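3-oxoadipate enol-lactonase (Burkholderia xenovorans, PDB 2XUA) probably hydrolyses 3-oxoadipate enol-lactone in catechol breakdown, using an alpha/beta hydrolase fold beneath a helical cap. Local coordinates at residues C97-G102 against S243-I248; P208-S213 against T255-D260. All blocks are in the same frame, centred on the assembly; numbering follows the deposited sequence.

Interaction 1 (C97-G102 against S243-I248); sequences CGLSMG and SHISNI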
# COMPACT_ATOMS: atom_id res chain seq x y z
N CYS B 97 3.27 12.10 15.61
CA CYS B 97 2.12 12.60 14.82
C CYS B 97 1.25 11.40 14.58
O CYS B 97 1.64 10.43 13.91
CB CYS B 97 2.59 13.18 13.46
SG CYS B 97 1.24 13.76 12.35
N GLY B 98 0.04 11.48 15.11
CA GLY B 98 -0.89 10.35 15.06
C GLY B 98 -2.22 10.86 14.60
O GLY B 98 -2.56 12.01 14.89
N LEU B 99 -2.91 10.03 13.83
CA LEU B 99 -4.18 10.39 13.28
C LEU B 99 -5.25 9.45 13.85
O LEU B 99 -5.09 8.27 13.82
CB LEU B 99 -4.18 10.34 11.75
CG LEU B 99 -5.38 11.04 11.07
CD1 LEU B 99 -4.98 11.77 9.79
CD2 LEU B 99 -6.55 10.13 10.81
N SER B 100 -6.34 10.06 14.35
CA SER B 100 -7.44 9.37 15.03
C SER B 100 -7.02 8.49 16.22
O SER B 100 -6.51 9.05 17.17
CB SER B 100 -8.39 8.63 14.04
OG SER B 100 -9.64 8.48 14.76
N MSE B 101 -7.20 7.16 16.19
CA MSE B 101 -6.57 6.33 17.29
C MSE B 101 -5.05 6.57 17.43
O MSE B 101 -4.51 6.41 18.51
CB MSE B 101 -6.80 4.85 17.13
CG MSE B 101 -5.91 4.26 16.05
SE MSE B 101 -6.21 2.43 15.86
CE MSE B 101 -5.54 1.74 17.61
N GLY B 102 -4.39 7.00 16.34
CA GLY B 102 -2.97 7.40 16.45
C GLY B 102 -2.81 8.66 17.28
O GLY B 102 -1.88 8.77 18.10
N SER B 243 -12.39 16.00 5.79
CA SER B 243 -13.09 15.11 6.71
C SER B 243 -12.00 14.42 7.55
O SER B 243 -11.00 15.06 7.94
CB SER B 243 -13.95 14.13 5.91
OG SER B 243 -14.63 13.25 6.80
N HIS B 244 -12.14 13.12 7.77
CA HIS B 244 -11.46 12.46 8.84
C HIS B 244 -9.98 12.10 8.49
O HIS B 244 -9.11 12.16 9.35
CB HIS B 244 -12.27 11.24 9.24
CG HIS B 244 -11.74 10.50 10.43
ND1 HIS B 244 -11.46 11.13 11.63
CD2 HIS B 244 -11.47 9.18 10.61
CE1 HIS B 244 -11.05 10.22 12.50
NE2 HIS B 244 -11.05 9.03 11.91
N ILE B 245 -9.70 11.74 7.23
CA ILE B 245 -8.32 11.35 6.85
C ILE B 245 -7.73 12.55 6.13
O ILE B 245 -7.56 12.56 4.86
CB ILE B 245 -8.35 10.09 5.97
CG1 ILE B 245 -9.08 8.92 6.67
CG2 ILE B 245 -6.90 9.73 5.53
CD1 ILE B 245 -8.43 8.47 7.98
N SER B 246 -7.53 13.64 6.91
CA SER B 246 -7.15 14.94 6.38
C SER B 246 -5.75 15.01 5.80
O SER B 246 -5.45 15.88 4.98
CB SER B 246 -7.33 16.06 7.43
OG SER B 246 -6.37 16.01 8.45
N ASN B 247 -4.88 14.12 6.25
CA ASN B 247 -3.50 14.11 5.69
C ASN B 247 -3.48 13.61 4.23
O ASN B 247 -2.48 13.78 3.50
CB ASN B 247 -2.59 13.21 6.52
CG ASN B 247 -2.91 11.76 6.32
OD1 ASN B 247 -4.03 11.34 6.61
ND2 ASN B 247 -1.95 10.99 5.75
N ILE B 248 -4.54 12.92 3.82
CA ILE B 248 -4.77 12.58 2.42
C ILE B 248 -5.58 13.60 1.64
O ILE B 248 -5.12 14.13 0.63
CB ILE B 248 -5.37 11.20 2.29
CG1 ILE B 248 -4.27 10.21 2.63
CG2 ILE B 248 -5.76 10.90 0.80
CD1 ILE B 248 -4.76 8.80 2.69
O HOH W 1 -10.77 6.78 12.83
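Ser100 meets His244 at the imidazole edge: the hydroxyl lies in the ring plane, with OG 3.2 Å from both CE1 and NE2 of His244. Ser100 sits in the Gly98-Leu99-Ser100-Met101-Gly102 turn between strand 94-99 and helix 101-112, which fits the nucleophile elbow of alpha/beta hydrolases. Its strained backbone (phi 55°, psi -116°) presents the hydroxyl to the histidine. With CG anti to the backbone N (chi1 -175°), the imidazole reaches across to the serine although the CB bond of His244 does not point at it.

The tightly packed part is Leu99, whose two methyls go separate ways. CD2 rests 3.8 Å from Ile245 CD1, the two side chains crossing at about a right angle, while CD1 comes to 3.3 Å from Asn247 OD1. That oxygen is buried with no polar partner in the model, although the same amide donates through ND2 to the carbonyl of Met41.

Toward the ligand the contact is polar and holds a water rather than packed methyls. The water is 2.8 Å from Ser100 OG, but its 2.4 Å approach to His244 NE2 is too short to trust, so a bridge is doubtful. Laevulinic acid lies about 4 Å from the histidine side chain, Trp158 meets the ring, and ND1 hydrogen-bonds to Asp217 OD2. This chemistry is consistent with a Ser-His-Asp catalytic triad in which Ser100 would be the nucleophile.

Interaction 2 (P208-S213 against T255-D260); sequences PALVIS and TKTVVD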
# COMPACT_ATOMS: atom_id res chain seq x y z
N PRO B 208 5.08 20.76 23.72
CA PRO B 208 4.36 21.52 22.74
C PRO B 208 3.42 20.62 21.91
O PRO B 208 3.84 19.55 21.45
CB PRO B 208 5.48 22.08 21.87
CG PRO B 208 6.66 22.05 22.74
CD PRO B 208 6.54 20.84 23.46
N ALA B 209 2.17 21.02 21.75
CA ALA B 209 1.20 20.23 21.01
C ALA B 209 0.56 21.04 19.88
O ALA B 209 0.45 22.29 19.95
CB ALA B 209 0.14 19.57 21.92
N LEU B 210 0.26 20.34 18.79
CA LEU B 210 -0.53 20.87 17.68
C LEU B 210 -1.78 19.97 17.57
O LEU B 210 -1.69 18.75 17.58
CB LEU B 210 0.26 20.82 16.37
CG LEU B 210 -0.53 20.90 15.07
CD1 LEU B 210 -1.12 22.36 14.93
CD2 LEU B 210 0.32 20.55 13.84
N VAL B 211 -2.94 20.57 17.44
CA VAL B 211 -4.13 19.74 17.22
C VAL B 211 -4.64 20.09 15.83
O VAL B 211 -4.84 21.23 15.57
CB VAL B 211 -5.25 19.94 18.27
CG1 VAL B 211 -6.54 19.09 17.88
CG2 VAL B 211 -4.78 19.58 19.64
N ILE B 212 -4.78 19.10 14.94
CA ILE B 212 -5.32 19.31 13.61
C ILE B 212 -6.69 18.60 13.60
O ILE B 212 -6.80 17.47 14.07
CB ILE B 212 -4.41 18.71 12.48
CG1 ILE B 212 -3.18 19.58 12.25
CG2 ILE B 212 -5.12 18.64 11.16
CD1 ILE B 212 -2.15 18.94 11.34
N SER B 213 -7.71 19.28 13.11
CA SER B 213 -9.05 18.71 13.01
C SER B 213 -9.61 19.03 11.58
O SER B 213 -9.15 19.98 10.92
CB SER B 213 -9.98 19.24 14.11
OG SER B 213 -9.59 18.82 15.40
N THR B 255 0.75 18.47 5.55
CA THR B 255 2.19 18.37 5.57
C THR B 255 2.88 19.65 6.03
O THR B 255 3.67 19.65 6.99
CB THR B 255 2.76 17.84 4.23
OG1 THR B 255 2.17 16.55 3.94
CG2 THR B 255 4.25 17.66 4.38
N LYS B 256 2.53 20.76 5.40
CA LYS B 256 3.05 22.06 5.76
C LYS B 256 2.81 22.38 7.23
O LYS B 256 3.74 22.81 7.94
CB LYS B 256 2.42 23.13 4.84
CG LYS B 256 2.87 24.58 5.08
CD LYS B 256 4.30 24.85 4.53
CE LYS B 256 4.87 26.28 4.81
NZ LYS B 256 3.81 27.34 4.73
N THR B 257 1.56 22.18 7.68
CA THR B 257 1.23 22.50 9.04
C THR B 257 2.09 21.71 10.03
O THR B 257 2.63 22.29 10.97
CB THR B 257 -0.26 22.22 9.33
OG1 THR B 257 -1.07 22.91 8.35
CG2 THR B 257 -0.61 22.71 10.71
N VAL B 258 2.18 20.40 9.83
CA VAL B 258 2.92 19.52 10.70
C VAL B 258 4.42 19.86 10.60
O VAL B 258 5.06 19.96 11.63
CB VAL B 258 2.61 18.05 10.41
CG1 VAL B 258 3.40 17.17 11.30
CG2 VAL B 258 1.11 17.79 10.80
N VAL B 259 4.93 20.14 9.40
CA VAL B 259 6.37 20.44 9.27
C VAL B 259 6.72 21.76 9.98
O VAL B 259 7.70 21.81 10.75
CB VAL B 259 6.90 20.29 7.86
CG1 VAL B 259 8.42 20.76 7.73
CG2 VAL B 259 6.78 18.81 7.39
N ASP B 260 5.93 22.83 9.78
CA ASP B 260 6.28 24.14 10.34
C ASP B 260 6.20 24.06 11.86
O ASP B 260 7.09 24.58 12.56
CB ASP B 260 5.37 25.27 9.81
CG ASP B 260 5.49 25.48 8.29
OD1 ASP B 260 6.42 25.00 7.59
OD2 ASP B 260 4.59 26.15 7.78
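The C-terminal helix 251-263 of this alpha/beta hydrolase fold packs on strand 209-214 of the central sheet, with Leu210 and Ile212 meeting Thr257 and Val258. The short segments run nearly antiparallel, at 171°, with their axes 10.1 Å apart at closest approach. Within the sheet this strand lies between 117-123 and 236-240.

Leu210 and Ile212, two residues apart on the strand, project from the same face toward the helix. CD2 of Leu210 reaches CG2 of Thr257 at 3.9 Å, the side chains crossing at about a right angle; the same CD2 is 4.2 Å from CG2 of Val258. Thr257 can offer a methyl here because its CG2 is anti to the backbone N while OG1 lies beside that N (chi1 -54°), where the hydroxyl hydrogen-bonds to the carbonyl of Ala253 one turn back. Thr257 thus turns its methyl to the strand while its hydroxyl bonds within its own helix.

Phe254 and Phe261, on the same helix, extend the apolar patch over Ile212 and Leu210 respectively, and Val238 of the neighbouring strand touches both Leu210 and Thr257. Ile212 meets Thr257 tip to tip, CD1 to CG2 at 4.1 Å. It presses harder on Val258, whose CG2 lies only 3.5 Å from Ile212 CD1, tighter than usual van der Waals contact.

After the earlier strands and helices, the chain lays down strand 94-99 and the turn into helix 101-112, then forms strand 117-123 and the helices between 132 and 195 before reaching strand 209-214. Segment 243-248 returns to the turn and closes interaction 1, a loop of 140 intervening residues. Helix 251-263 follows directly and closes interaction 2 over 41 residues. The segments alternate, so the two loops cross without nesting. Both reach the same sheet, with centres 11 Å apart, and they touch: Ser246 OG lies 4.0 Å from Ile212 CG2, and Cys97 SG 4.2 Å from Val258 CG1. Together they tie the C-terminal part of the chain to two strands of the sheet.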